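Local coordinates for DUF4875 domain-containing protein (Desulfovibrio piger, PDB 4LG3) that is of unknown function, a bacterial protein whose single chain joins a mixed beta-sheet backed by a long helix to a smaller helical part, at residues A[103-106]-A[110-113]; A[6-11]-A[43-48]; A[13-18]-A[69-74]; A[55-60]-A[175-180]; A[132-137]-A[167-172]. One frame throughout, in Å; residues are numbered along the deposited sequence.

Interaction 1 of 5, residues A[103-106]-A[110-113]; sequences KGVS and DWTW. With SO4 (sulfate ion), chain D.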
# COMPACT_ATOMS: atom_id res chain seq x y z
N LYS A 103 7.49 -15.52 17.02
CA LYS A 103 6.27 -16.01 17.68
C LYS A 103 4.98 -15.40 17.10
O LYS A 103 3.92 -15.48 17.72
CB LYS A 103 6.35 -15.76 19.19
CG LYS A 103 7.38 -16.63 19.90
CD LYS A 103 7.66 -16.14 21.33
CE LYS A 103 8.90 -16.79 21.89
NZ LYS A 103 9.12 -16.48 23.33
N GLY A 104 5.08 -14.83 15.92
CA GLY A 104 3.96 -14.25 15.18
C GLY A 104 3.18 -13.14 15.86
O GLY A 104 3.73 -12.36 16.63
N VAL A 105 1.88 -13.08 15.56
CA VAL A 105 0.97 -12.11 16.15
C VAL A 105 0.55 -12.56 17.57
O VAL A 105 0.58 -11.75 18.51
CB VAL A 105 -0.25 -11.88 15.22
CG1 VAL A 105 -1.32 -11.04 15.92
CG2 VAL A 105 0.16 -11.22 13.91
N SER A 106 0.19 -13.85 17.74
CA SER A 106 -0.30 -14.40 19.01
C SER A 106 0.74 -14.51 20.14
O SER A 106 0.37 -14.43 21.31
CB SER A 106 -0.89 -15.78 18.79
OG SER A 106 0.11 -16.73 18.46
N ASP A 110 4.77 -19.68 15.05
CA ASP A 110 6.15 -20.06 14.77
C ASP A 110 6.59 -19.45 13.44
O ASP A 110 6.87 -20.15 12.47
CB ASP A 110 6.32 -21.60 14.79
CG ASP A 110 7.74 -22.08 14.58
OD1 ASP A 110 8.65 -21.58 15.28
OD2 ASP A 110 7.95 -22.93 13.67
N TRP A 111 6.62 -18.11 13.40
CA TRP A 111 7.05 -17.38 12.21
C TRP A 111 7.55 -16.02 12.59
O TRP A 111 7.11 -15.46 13.59
CB TRP A 111 5.95 -17.28 11.13
CG TRP A 111 4.64 -16.69 11.55
CD1 TRP A 111 3.49 -17.36 11.82
CD2 TRP A 111 4.31 -15.29 11.61
NE1 TRP A 111 2.46 -16.48 12.07
CE2 TRP A 111 2.93 -15.20 11.92
CE3 TRP A 111 5.03 -14.10 11.39
CZ2 TRP A 111 2.27 -13.97 12.07
CZ3 TRP A 111 4.39 -12.88 11.56
CH2 TRP A 111 3.03 -12.82 11.89
N THR A 112 8.44 -15.48 11.74
CA THR A 112 9.05 -14.16 11.88
C THR A 112 8.43 -13.23 10.84
O THR A 112 8.18 -12.07 11.13
CB THR A 112 10.58 -14.30 11.76
OG1 THR A 112 11.00 -15.33 12.66
CG2 THR A 112 11.33 -12.99 12.05
N TRP A 113 8.19 -13.75 9.63
CA TRP A 113 7.60 -12.99 8.53
C TRP A 113 6.34 -13.69 8.02
O TRP A 113 6.31 -14.91 7.89
CB TRP A 113 8.62 -12.77 7.40
CG TRP A 113 9.75 -11.85 7.78
CD1 TRP A 113 10.96 -12.20 8.29
CD2 TRP A 113 9.76 -10.42 7.66
NE1 TRP A 113 11.73 -11.08 8.51
CE2 TRP A 113 11.03 -9.97 8.12
CE3 TRP A 113 8.83 -9.46 7.22
CZ2 TRP A 113 11.37 -8.62 8.16
CZ3 TRP A 113 9.18 -8.12 7.25
CH2 TRP A 113 10.43 -7.71 7.73
S SO4 D . 15.24 -11.48 10.74
O1 SO4 D . 16.53 -10.80 10.56
O2 SO4 D . 14.57 -10.87 11.90
O3 SO4 D . 14.44 -11.35 9.51
O4 SO4 D . 15.46 -12.90 11.02
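The backbones of G104 and W111 meet through one moderately bent hydrogen bond, G104 N to W111 O at 3.2 Å. Beside it, the W111 indole lies flat against G104: the CA of the glycine stands 3.5 Å from the centroid of the six-membered ring and only 10° off its normal, a CH-pi contact over the centre of the face. The ring gets there because chi1 of W111 (55°) sets CG between the backbone N and the carbonyl carbon. Both segments belong to the long connection of a beta-hairpin, whose arms are the antiparallel partners 92-98 and 113-118. V105 runs alongside the indole, its CG2 3.9 Å from W111 CH2. R24, from another loop, donates to G104 O, and the W111 side chain also touches T97 of strand 92-98. Two residues on, W113 points NE1 at a sulfate ion, probably from the crystallisation liquor; that bond to sulfate O3 measures 2.9 Å and is nearly straight (171°), and Y98 OH binds the same ion.

Interaction 2 of 5, residues A[6-11]-A[43-48]; sequences EAQFFA and IARRDS. With SO4 (sulfate ion), chain E.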
# COMPACT_ATOMS: atom_id res chain seq x y z
N GLU A 6 16.61 -2.90 -3.72
CA GLU A 6 16.71 -2.08 -2.52
C GLU A 6 15.38 -1.34 -2.23
O GLU A 6 14.55 -1.15 -3.12
CB GLU A 6 17.87 -1.07 -2.68
CG GLU A 6 18.52 -0.67 -1.36
CD GLU A 6 18.74 0.82 -1.21
OE1 GLU A 6 19.81 1.30 -1.64
OE2 GLU A 6 17.84 1.52 -0.68
N ALA A 7 15.21 -0.93 -0.96
CA ALA A 7 14.03 -0.25 -0.48
C ALA A 7 13.90 1.14 -1.09
O ALA A 7 14.90 1.84 -1.31
CB ALA A 7 14.08 -0.15 1.04
N GLN A 8 12.65 1.53 -1.38
CA GLN A 8 12.33 2.84 -1.95
C GLN A 8 12.03 3.84 -0.85
O GLN A 8 11.74 3.42 0.27
CB GLN A 8 11.12 2.71 -2.88
CG GLN A 8 11.29 1.66 -3.96
CD GLN A 8 12.43 2.00 -4.86
OE1 GLN A 8 12.37 2.95 -5.65
NE2 GLN A 8 13.54 1.27 -4.71
N PHE A 9 12.12 5.15 -1.15
CA PHE A 9 11.76 6.18 -0.18
C PHE A 9 10.28 6.13 0.13
O PHE A 9 9.44 5.99 -0.76
CB PHE A 9 12.14 7.57 -0.65
CG PHE A 9 13.63 7.75 -0.80
CD1 PHE A 9 14.50 7.35 0.21
CD2 PHE A 9 14.16 8.31 -1.96
CE1 PHE A 9 15.88 7.51 0.06
CE2 PHE A 9 15.54 8.49 -2.09
CZ PHE A 9 16.39 8.10 -1.07
N PHE A 10 9.97 6.17 1.42
CA PHE A 10 8.60 6.11 1.86
C PHE A 10 8.35 7.13 2.96
O PHE A 10 9.28 7.70 3.52
CB PHE A 10 8.21 4.68 2.32
CG PHE A 10 8.86 4.22 3.61
CD1 PHE A 10 8.32 4.58 4.84
CD2 PHE A 10 9.99 3.42 3.59
CE1 PHE A 10 8.95 4.21 6.03
CE2 PHE A 10 10.59 3.01 4.77
CZ PHE A 10 10.08 3.41 5.98
N ALA A 11 7.08 7.37 3.23
CA ALA A 11 6.62 8.22 4.32
C ALA A 11 5.37 7.57 4.91
O ALA A 11 4.53 7.08 4.16
CB ALA A 11 6.33 9.61 3.82
N ILE A 43 7.02 14.68 -2.19
CA ILE A 43 5.66 14.52 -2.69
C ILE A 43 5.38 13.04 -2.87
O ILE A 43 6.32 12.24 -2.94
CB ILE A 43 5.46 15.30 -4.03
CG1 ILE A 43 6.45 14.81 -5.13
CG2 ILE A 43 5.50 16.83 -3.83
CD1 ILE A 43 6.13 15.19 -6.51
N ALA A 44 4.10 12.69 -2.99
CA ALA A 44 3.70 11.33 -3.35
C ALA A 44 4.31 11.01 -4.71
O ALA A 44 4.30 11.88 -5.58
CB ALA A 44 2.19 11.24 -3.41
N ARG A 45 4.96 9.85 -4.85
CA ARG A 45 5.64 9.45 -6.08
C ARG A 45 4.66 9.49 -7.27
O ARG A 45 3.62 8.83 -7.24
CB ARG A 45 6.28 8.07 -5.92
CG ARG A 45 7.12 7.71 -7.12
CD ARG A 45 8.24 6.82 -6.73
NE ARG A 45 9.03 6.43 -7.89
CZ ARG A 45 10.05 5.59 -7.83
NH1 ARG A 45 10.41 5.05 -6.66
NH2 ARG A 45 10.71 5.26 -8.93
N ARG A 46 4.99 10.32 -8.27
CA ARG A 46 4.18 10.61 -9.44
C ARG A 46 3.91 9.37 -10.30
O ARG A 46 2.80 9.24 -10.81
CB ARG A 46 4.84 11.73 -10.28
CG ARG A 46 4.88 13.07 -9.56
CD ARG A 46 5.20 14.21 -10.49
NE ARG A 46 6.53 14.76 -10.24
CZ ARG A 46 6.77 16.02 -9.89
NH1 ARG A 46 5.77 16.88 -9.72
NH2 ARG A 46 8.02 16.43 -9.69
N ASP A 47 4.90 8.49 -10.46
CA ASP A 47 4.80 7.27 -11.26
C ASP A 47 5.69 6.18 -10.67
O ASP A 47 6.89 6.37 -10.58
CB ASP A 47 5.19 7.58 -12.73
CG ASP A 47 4.77 6.55 -13.78
OD1 ASP A 47 5.12 5.36 -13.62
OD2 ASP A 47 4.14 6.95 -14.79
N SER A 48 5.10 5.06 -10.26
CA SER A 48 5.86 3.92 -9.70
C SER A 48 5.81 2.67 -10.64
O SER A 48 6.21 1.57 -10.23
CB SER A 48 5.35 3.56 -8.30
OG SER A 48 3.94 3.43 -8.21
S SO4 E . 11.02 16.99 -10.45
O1 SO4 E . 12.37 17.31 -9.99
O2 SO4 E . 10.10 18.12 -10.21
O3 SO4 E . 11.05 16.72 -11.90
O4 SO4 E . 10.57 15.81 -9.72
O HOH W 1 12.88 3.32 -8.61
O HOH W 2 9.71 6.12 -3.78
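Q8 and R45 meet through their polar ends alone, the guanidinium of R45 giving NH1 to OE1 of Q8 at 3.0 Å. This is the tight part of the contact. The N-H...O angle is 153°, the donor sits in the plane of the Q8 carbonyl on a lone pair, and OE1 lies in the guanidinium plane, so the bond is well directed at both ends although the two flat groups are turned 37° against each other. R45 spans the gap with an extended chain, CG anti to the backbone N (chi1 -173°), whereas the Q8 chain is bent at its second torsion. That bend also brings NE2 to E6 O at 3.1 Å, within the Q8 amide plane but above the plane of the accepting carbonyl; both ends of the amide are therefore engaged, which fixes its rotation.

The remainder is loose and wet. CA atoms come no closer than 10.2 Å, between Q8 and S48, and water fills in: one molecule joins Q8 OE1 to R45 NH2, at 2.9 Å from the latter, and a second links F9 O to R45 NH1. A weak bond from R45 NE to D47 O steadies the arginine from its own side. R46 turns elsewhere, to a sulfate ion.

In the fold, F9 and R45 make backbone bonds to V34 and L33 respectively, so strand 26-36 lies between the two segments, while Q8 N is held by T59 of helix 53-71, on which F10 also packs.

Interaction 3 of 5, residues A[13-18]-A[69-74]; sequences TKESPY and QEKRAA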
# COMPACT_ATOMS: atom_id res chain seq x y z
N THR A 13 1.59 7.33 6.49
CA THR A 13 0.35 8.12 6.37
C THR A 13 -0.55 7.82 7.55
O THR A 13 -1.54 8.53 7.79
CB THR A 13 -0.40 7.81 5.04
OG1 THR A 13 -0.72 6.43 5.00
CG2 THR A 13 0.38 8.20 3.80
N LYS A 14 -0.25 6.72 8.25
CA LYS A 14 -1.02 6.23 9.38
C LYS A 14 -0.17 5.28 10.21
O LYS A 14 0.50 4.42 9.66
CB LYS A 14 -2.32 5.51 8.90
CG LYS A 14 -3.32 5.28 10.01
CD LYS A 14 -4.55 4.60 9.49
CE LYS A 14 -5.56 4.40 10.59
NZ LYS A 14 -6.88 4.06 10.00
N GLU A 15 -0.27 5.42 11.55
CA GLU A 15 0.45 4.62 12.56
C GLU A 15 -0.44 4.41 13.76
O GLU A 15 -1.02 5.38 14.27
CB GLU A 15 1.72 5.35 13.02
CG GLU A 15 2.86 5.38 12.02
CD GLU A 15 4.09 6.10 12.55
OE1 GLU A 15 4.20 6.25 13.79
OE2 GLU A 15 4.94 6.50 11.73
N SER A 16 -0.59 3.16 14.21
CA SER A 16 -1.41 2.93 15.41
C SER A 16 -1.03 1.66 16.13
O SER A 16 -0.80 0.64 15.49
CB SER A 16 -2.92 2.92 15.09
OG SER A 16 -3.23 2.11 13.97
N PRO A 17 -0.96 1.71 17.47
CA PRO A 17 -0.69 0.49 18.23
C PRO A 17 -1.95 -0.35 18.47
O PRO A 17 -3.06 0.17 18.45
CB PRO A 17 -0.16 1.02 19.55
CG PRO A 17 -0.92 2.30 19.75
CD PRO A 17 -1.20 2.85 18.36
N TYR A 18 -1.74 -1.64 18.74
CA TYR A 18 -2.75 -2.60 19.14
C TYR A 18 -2.17 -3.45 20.25
O TYR A 18 -1.15 -4.13 20.07
CB TYR A 18 -3.28 -3.43 17.96
CG TYR A 18 -4.23 -4.53 18.39
CD1 TYR A 18 -5.53 -4.23 18.81
CD2 TYR A 18 -3.82 -5.85 18.44
CE1 TYR A 18 -6.40 -5.23 19.24
CE2 TYR A 18 -4.68 -6.86 18.87
CZ TYR A 18 -5.97 -6.55 19.25
OH TYR A 18 -6.81 -7.56 19.66
N GLN A 69 12.16 -1.77 15.70
CA GLN A 69 13.26 -1.17 16.43
C GLN A 69 12.84 0.16 17.12
O GLN A 69 13.05 0.31 18.32
CB GLN A 69 14.43 -0.93 15.44
CG GLN A 69 15.61 -0.05 15.92
CD GLN A 69 16.81 -0.82 16.39
OE1 GLN A 69 17.24 -1.81 15.77
NE2 GLN A 69 17.41 -0.35 17.49
N GLU A 70 12.23 1.08 16.37
CA GLU A 70 11.86 2.40 16.84
C GLU A 70 10.72 2.38 17.86
O GLU A 70 10.82 3.09 18.85
CB GLU A 70 11.52 3.30 15.65
CG GLU A 70 10.91 4.65 16.00
CD GLU A 70 11.68 5.56 16.95
OE1 GLU A 70 12.91 5.71 16.79
OE2 GLU A 70 11.03 6.16 17.83
N LYS A 71 9.67 1.59 17.62
CA LYS A 71 8.54 1.58 18.56
C LYS A 71 8.66 0.46 19.61
O LYS A 71 7.78 0.36 20.49
CB LYS A 71 7.17 1.47 17.83
CG LYS A 71 6.96 2.47 16.71
CD LYS A 71 6.93 3.93 17.09
CE LYS A 71 7.04 4.81 15.88
NZ LYS A 71 6.84 6.24 16.23
N ARG A 72 9.71 -0.38 19.52
CA ARG A 72 9.92 -1.51 20.44
C ARG A 72 8.67 -2.40 20.41
O ARG A 72 8.12 -2.76 21.45
CB ARG A 72 10.27 -1.02 21.87
CG ARG A 72 11.62 -0.31 21.98
CD ARG A 72 11.84 0.21 23.39
NE ARG A 72 13.12 -0.23 23.96
CZ ARG A 72 13.27 -1.30 24.74
NH1 ARG A 72 12.23 -2.07 25.04
NH2 ARG A 72 14.47 -1.61 25.22
N ALA A 73 8.19 -2.68 19.20
CA ALA A 73 7.02 -3.51 19.01
C ALA A 73 7.41 -4.98 18.84
O ALA A 73 8.43 -5.29 18.23
CB ALA A 73 6.22 -3.02 17.81
N ALA A 74 6.58 -5.90 19.35
CA ALA A 74 6.80 -7.33 19.19
C ALA A 74 6.35 -7.78 17.77
O ALA A 74 6.87 -8.74 17.20
CB ALA A 74 6.04 -8.11 20.26
O HOH W 3 6.58 8.02 13.50
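E15 and K71 form a salt bridge at the surface, E15 OE1 to K71 NZ at 3.6 Å, tying the edge strand 10-18 to the C-terminal end of helix 53-71, which packs on the same mixed sheet. The separation is long for such a pair, and the contact is correspondingly slight, burying 52 Å² in all. The two side chains cross at about a right angle: E15 is extended beyond CG (chi2 -179°), whereas K71 bends at chi2 (-64°), and that kink brings its ammonium across to the carboxylate. K71 CE follows at 3.8 Å from E15 OE1. A water supplements the bridge, donating to E15 OE2 and accepting from K71 NZ.

In the same shell, Y27 OH of strand 26-36 bonds OE1 and Y67 OH of the helix bonds OE2, so each oxygen has a tyrosine partner, OE1 in addition to its salt bridge. Y27 probably matters more to OE1 than the distant ammonium does; its side chain also touches K71. Further back, T13 and K14 both face R30 in a classic beta bulge, just where the chain turns a corner before E15. The water that links the charges lies 2.9 Å from E15 OE2 and 3.3 Å from K71 NZ.

Interaction 4 of 5, residues A[55-60]-A[175-180]; sequences QLAATV and EPFPQE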
# COMPACT_ATOMS: atom_id res chain seq x y z
N GLN A 55 11.56 -4.37 -5.30
CA GLN A 55 11.73 -3.06 -4.67
C GLN A 55 10.54 -2.73 -3.75
O GLN A 55 10.76 -2.19 -2.67
CB GLN A 55 11.90 -1.99 -5.73
CG GLN A 55 13.30 -1.98 -6.31
CD GLN A 55 13.43 -1.10 -7.52
OE1 GLN A 55 12.46 -0.78 -8.20
NE2 GLN A 55 14.65 -0.69 -7.83
N LEU A 56 9.31 -3.10 -4.15
CA LEU A 56 8.11 -2.90 -3.35
C LEU A 56 8.19 -3.74 -2.07
O LEU A 56 7.89 -3.23 -0.99
CB LEU A 56 6.83 -3.24 -4.15
CG LEU A 56 6.52 -2.36 -5.40
CD1 LEU A 56 5.35 -2.91 -6.17
CD2 LEU A 56 6.27 -0.90 -5.02
N ALA A 57 8.63 -5.00 -2.18
CA ALA A 57 8.83 -5.92 -1.06
C ALA A 57 9.93 -5.40 -0.12
O ALA A 57 9.72 -5.33 1.08
CB ALA A 57 9.19 -7.31 -1.57
N ALA A 58 11.08 -4.97 -0.68
CA ALA A 58 12.21 -4.42 0.09
C ALA A 58 11.80 -3.19 0.90
O ALA A 58 12.33 -2.99 1.98
CB ALA A 58 13.36 -4.08 -0.82
N THR A 59 10.83 -2.40 0.38
CA THR A 59 10.34 -1.19 1.03
C THR A 59 9.56 -1.55 2.31
O THR A 59 9.82 -0.96 3.37
CB THR A 59 9.49 -0.38 0.03
OG1 THR A 59 10.31 -0.08 -1.10
CG2 THR A 59 8.97 0.95 0.61
N VAL A 60 8.64 -2.53 2.22
CA VAL A 60 7.82 -2.94 3.36
C VAL A 60 8.67 -3.71 4.37
O VAL A 60 8.46 -3.54 5.57
CB VAL A 60 6.48 -3.67 3.00
CG1 VAL A 60 5.49 -2.69 2.34
CG2 VAL A 60 6.71 -4.90 2.12
N GLU A 175 0.41 -9.99 -5.30
CA GLU A 175 0.78 -11.41 -5.37
C GLU A 175 1.55 -11.74 -4.12
O GLU A 175 2.22 -10.83 -3.61
CB GLU A 175 1.71 -11.70 -6.58
CG GLU A 175 1.25 -11.31 -7.96
CD GLU A 175 2.30 -11.63 -9.01
OE1 GLU A 175 3.50 -11.71 -8.64
OE2 GLU A 175 1.92 -11.85 -10.18
N PRO A 176 1.66 -13.02 -3.68
CA PRO A 176 2.59 -13.31 -2.58
C PRO A 176 4.04 -13.03 -3.02
O PRO A 176 4.29 -12.89 -4.22
CB PRO A 176 2.37 -14.80 -2.28
CG PRO A 176 1.12 -15.18 -3.02
CD PRO A 176 1.01 -14.26 -4.18
N PHE A 177 4.97 -12.89 -2.08
CA PHE A 177 6.38 -12.72 -2.44
C PHE A 177 7.17 -13.69 -1.57
O PHE A 177 6.68 -14.06 -0.48
CB PHE A 177 6.89 -11.27 -2.39
CG PHE A 177 7.15 -10.61 -1.05
CD1 PHE A 177 8.27 -10.96 -0.29
CD2 PHE A 177 6.36 -9.55 -0.63
CE1 PHE A 177 8.54 -10.32 0.91
CE2 PHE A 177 6.63 -8.91 0.59
CZ PHE A 177 7.72 -9.30 1.35
N PRO A 178 8.31 -14.22 -2.06
CA PRO A 178 9.00 -15.28 -1.32
C PRO A 178 9.60 -14.84 0.01
O PRO A 178 10.11 -13.73 0.16
CB PRO A 178 10.09 -15.75 -2.28
CG PRO A 178 9.67 -15.26 -3.61
CD PRO A 178 8.98 -13.96 -3.35
N GLN A 179 9.52 -15.76 0.98
CA GLN A 179 10.02 -15.67 2.34
C GLN A 179 11.55 -15.37 2.35
O GLN A 179 12.00 -14.65 3.23
CB GLN A 179 9.71 -17.00 3.05
CG GLN A 179 10.10 -17.07 4.52
CD GLN A 179 9.07 -16.48 5.45
OE1 GLN A 179 7.87 -16.43 5.17
NE2 GLN A 179 9.54 -16.08 6.63
N GLU A 180 12.31 -15.91 1.37
CA GLU A 180 13.76 -15.76 1.22
C GLU A 180 14.18 -14.30 0.95
O GLU A 180 15.32 -13.93 1.22
CB GLU A 180 14.35 -16.73 0.16
CG GLU A 180 13.51 -16.91 -1.11
CD GLU A 180 12.58 -18.12 -1.18
OE1 GLU A 180 11.70 -18.27 -0.31
OE2 GLU A 180 12.70 -18.89 -2.17
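Helix-on-sheet packing is the setting here: helix 53-71 lies across the mixed sheet, and the chain leaving the short edge strand 175-176 adds an aromatic ring to the layer between them. The ring is that of F177, and A57 of the helix sits squarely on it. A57 CB is 3.6 Å from the ring centroid and 6° off the ring normal, a CH-pi contact over the centre of the face. The evidence for such centring is the evenness of the distances: A57 CB is 3.7 Å from F177 CE2 and 4.0 Å from F177 CD1. With chi1 at 75°, F177 CG lies between its own backbone N and carbonyl carbon, and this carries the ring from the strand end toward the helix. One turn further along, V60 supplies a looser neighbour, its CG2 4.3 Å from F177 CE2 and approaching obliquely.

All three residues are buried, and the backbones stay well separated, 7.4 Å between the CA atoms of A57 and F177; the small alanine lets the ring fit so close under the helix. On the other side of that helix turn, T59 OG1 bonds to Q55 O at 2.7 Å, while T59 N reaches the same oxygen from the opposite face of its plane.

Backbone bonds of E175 to A118 and F177 to L116 hold this segment beside strand 113-118, and V60 continues inward onto I78 and A94. A57 over the ring face, with V60 looser beside it, makes up part of the hydrophobic core between a helix and a mixed beta-sheet.

Interaction 5 of 5, residues A[132-137]-A[167-172]; sequences CLWGEM and VMLNPV. With EDO (1,2-ethanediol), chain H.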
# COMPACT_ATOMS: atom_id res chain seq x y z
N CYS A 132 -7.49 8.44 -8.00
CA CYS A 132 -7.81 9.70 -7.34
C CYS A 132 -9.22 10.18 -7.74
O CYS A 132 -10.01 10.54 -6.85
CB CYS A 132 -6.74 10.74 -7.65
SG CYS A 132 -7.01 12.33 -6.82
N LEU A 133 -9.55 10.14 -9.06
CA LEU A 133 -10.87 10.52 -9.55
C LEU A 133 -11.93 9.56 -9.03
O LEU A 133 -12.95 10.02 -8.54
CB LEU A 133 -10.91 10.59 -11.08
CG LEU A 133 -10.05 11.65 -11.75
CD1 LEU A 133 -10.24 11.63 -13.25
CD2 LEU A 133 -10.33 13.04 -11.21
N TRP A 134 -11.65 8.23 -9.05
CA TRP A 134 -12.51 7.17 -8.50
C TRP A 134 -12.91 7.53 -7.07
O TRP A 134 -14.10 7.60 -6.79
CB TRP A 134 -11.78 5.81 -8.52
CG TRP A 134 -12.68 4.64 -8.27
CD1 TRP A 134 -13.14 4.19 -7.06
CD2 TRP A 134 -13.30 3.81 -9.26
NE1 TRP A 134 -13.99 3.13 -7.23
CE2 TRP A 134 -14.11 2.87 -8.58
CE3 TRP A 134 -13.23 3.74 -10.67
CZ2 TRP A 134 -14.82 1.85 -9.25
CZ3 TRP A 134 -13.95 2.75 -11.34
CH2 TRP A 134 -14.73 1.82 -10.63
N GLY A 135 -11.92 7.79 -6.22
CA GLY A 135 -12.12 8.15 -4.82
C GLY A 135 -12.93 9.42 -4.58
O GLY A 135 -13.74 9.46 -3.65
N GLU A 136 -12.72 10.44 -5.41
CA GLU A 136 -13.38 11.74 -5.31
C GLU A 136 -14.82 11.74 -5.79
O GLU A 136 -15.64 12.49 -5.27
CB GLU A 136 -12.62 12.77 -6.15
CG GLU A 136 -11.39 13.34 -5.44
CD GLU A 136 -10.61 14.41 -6.18
OE1 GLU A 136 -11.02 14.81 -7.30
OE2 GLU A 136 -9.57 14.85 -5.64
N MSE A 137 -15.10 10.93 -6.82
CA MSE A 137 -16.37 10.93 -7.55
C MSE A 137 -17.37 9.84 -7.16
O MSE A 137 -18.57 10.07 -7.35
CB MSE A 137 -16.08 10.81 -9.06
CG MSE A 137 -15.36 12.02 -9.65
SE MSE A 137 -14.90 11.83 -11.53
CE MSE A 137 -13.90 13.41 -11.69
N VAL A 167 -10.37 2.39 -17.36
CA VAL A 167 -10.78 2.97 -16.07
C VAL A 167 -11.14 1.87 -15.05
O VAL A 167 -12.10 1.13 -15.23
CB VAL A 167 -11.94 4.00 -16.23
CG1 VAL A 167 -12.44 4.51 -14.88
CG2 VAL A 167 -11.52 5.17 -17.11
N MSE A 168 -10.35 1.78 -13.97
CA MSE A 168 -10.52 0.86 -12.85
C MSE A 168 -9.73 1.34 -11.67
O MSE A 168 -8.71 2.03 -11.84
CB MSE A 168 -10.11 -0.57 -13.22
CG MSE A 168 -8.63 -0.74 -13.52
SE MSE A 168 -8.43 -2.25 -14.69
CE MSE A 168 -9.00 -1.43 -16.34
N LEU A 169 -10.20 0.99 -10.46
CA LEU A 169 -9.55 1.37 -9.23
C LEU A 169 -8.28 0.54 -9.04
O LEU A 169 -7.25 1.09 -8.65
CB LEU A 169 -10.52 1.22 -8.02
CG LEU A 169 -9.94 1.48 -6.59
CD1 LEU A 169 -9.37 2.92 -6.42
CD2 LEU A 169 -10.92 1.12 -5.53
N ASN A 170 -8.36 -0.78 -9.31
CA ASN A 170 -7.27 -1.71 -9.10
C ASN A 170 -6.76 -2.29 -10.45
O ASN A 170 -7.23 -3.36 -10.88
CB ASN A 170 -7.71 -2.82 -8.11
CG ASN A 170 -6.63 -3.25 -7.14
OD1 ASN A 170 -5.42 -3.24 -7.43
ND2 ASN A 170 -7.05 -3.64 -5.95
N PRO A 171 -5.79 -1.60 -11.11
CA PRO A 171 -5.25 -2.12 -12.37
C PRO A 171 -4.32 -3.31 -12.21
O PRO A 171 -3.99 -3.96 -13.19
CB PRO A 171 -4.45 -0.93 -12.94
CG PRO A 171 -4.09 -0.12 -11.79
CD PRO A 171 -5.12 -0.34 -10.71
N VAL A 172 -3.83 -3.56 -10.98
CA VAL A 172 -2.83 -4.60 -10.69
C VAL A 172 -3.03 -5.07 -9.25
O VAL A 172 -2.76 -4.31 -8.31
CB VAL A 172 -1.36 -4.07 -10.91
CG1 VAL A 172 -0.34 -5.04 -10.36
CG2 VAL A 172 -1.06 -3.79 -12.38
C1 EDO H . -16.35 0.34 -5.84
O1 EDO H . -15.58 1.46 -5.35
C2 EDO H . -15.50 -0.70 -6.69
O2 EDO H . -14.08 -0.72 -6.34
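W134 lays one face of its indole under L169, whose CB stands 3.9 Å from the centroid of the five-membered ring and 3° off its normal, a CH-pi contact. Relative to the whole indole the methylene is displaced toward the rim, since it lies over the pyrrole half. The two side chains cross at about a right angle, and the leucine continues over the same ring, with L169 CD1 4.0 Å from W134 CD1. Chi1 of W134 (-167°) leaves CG anti to the backbone N, so that the indole extends from the helix toward the loop. Its benzo end is met by different groups: V167 CG1 comes in at the edge, near the ring plane, 4.2 Å from W134 CZ3, while M168, a selenomethionine, contributes its CA obliquely.

The polar corner of the indole is used as well. W134 NE1 donates to O1 of a bound 1,2-ethanediol, probably a crystallisation additive, at 3.0 Å and along a nearly straight line (168°); R138 NE holds the same molecule. L169 CD2 lies 3.7 Å from the ethanediol O2, so the leucine also borders the site.

Q131, one turn back on helix 125-137, donates through NE2 to L169 O and adds a polar tie to the apolar one. L152 of helix 149-160 also packs on W134, so the tryptophan touches both helix 149-160 and the loop 167-172, an aromatic side chain buried in a small helical core.

In the fold
Interactions 2, 3 and 4 gather round one mixed sheet and helix 53-71: 2 and 3 share strand 10-18, with centres about 21 Å apart, and 3 and 4 share the helix. Interactions 2 and 4 touch through Q8 N and T59 OG1. Along the chain, 2 and 3 cross, their segments alternating, as do 3 and 4. Interaction 1 touches interaction 4 where W113 meets Q179, and closes before interaction 5 opens; both are nested in the chain loop that interaction 4 closes, on opposite sides of the chain's centre, about 34 Å between centres. The chain leaves the sheet for the helices, then returns through loop 167-172 to the sheet at strand 175-176, with F177 packing under helix 53-71.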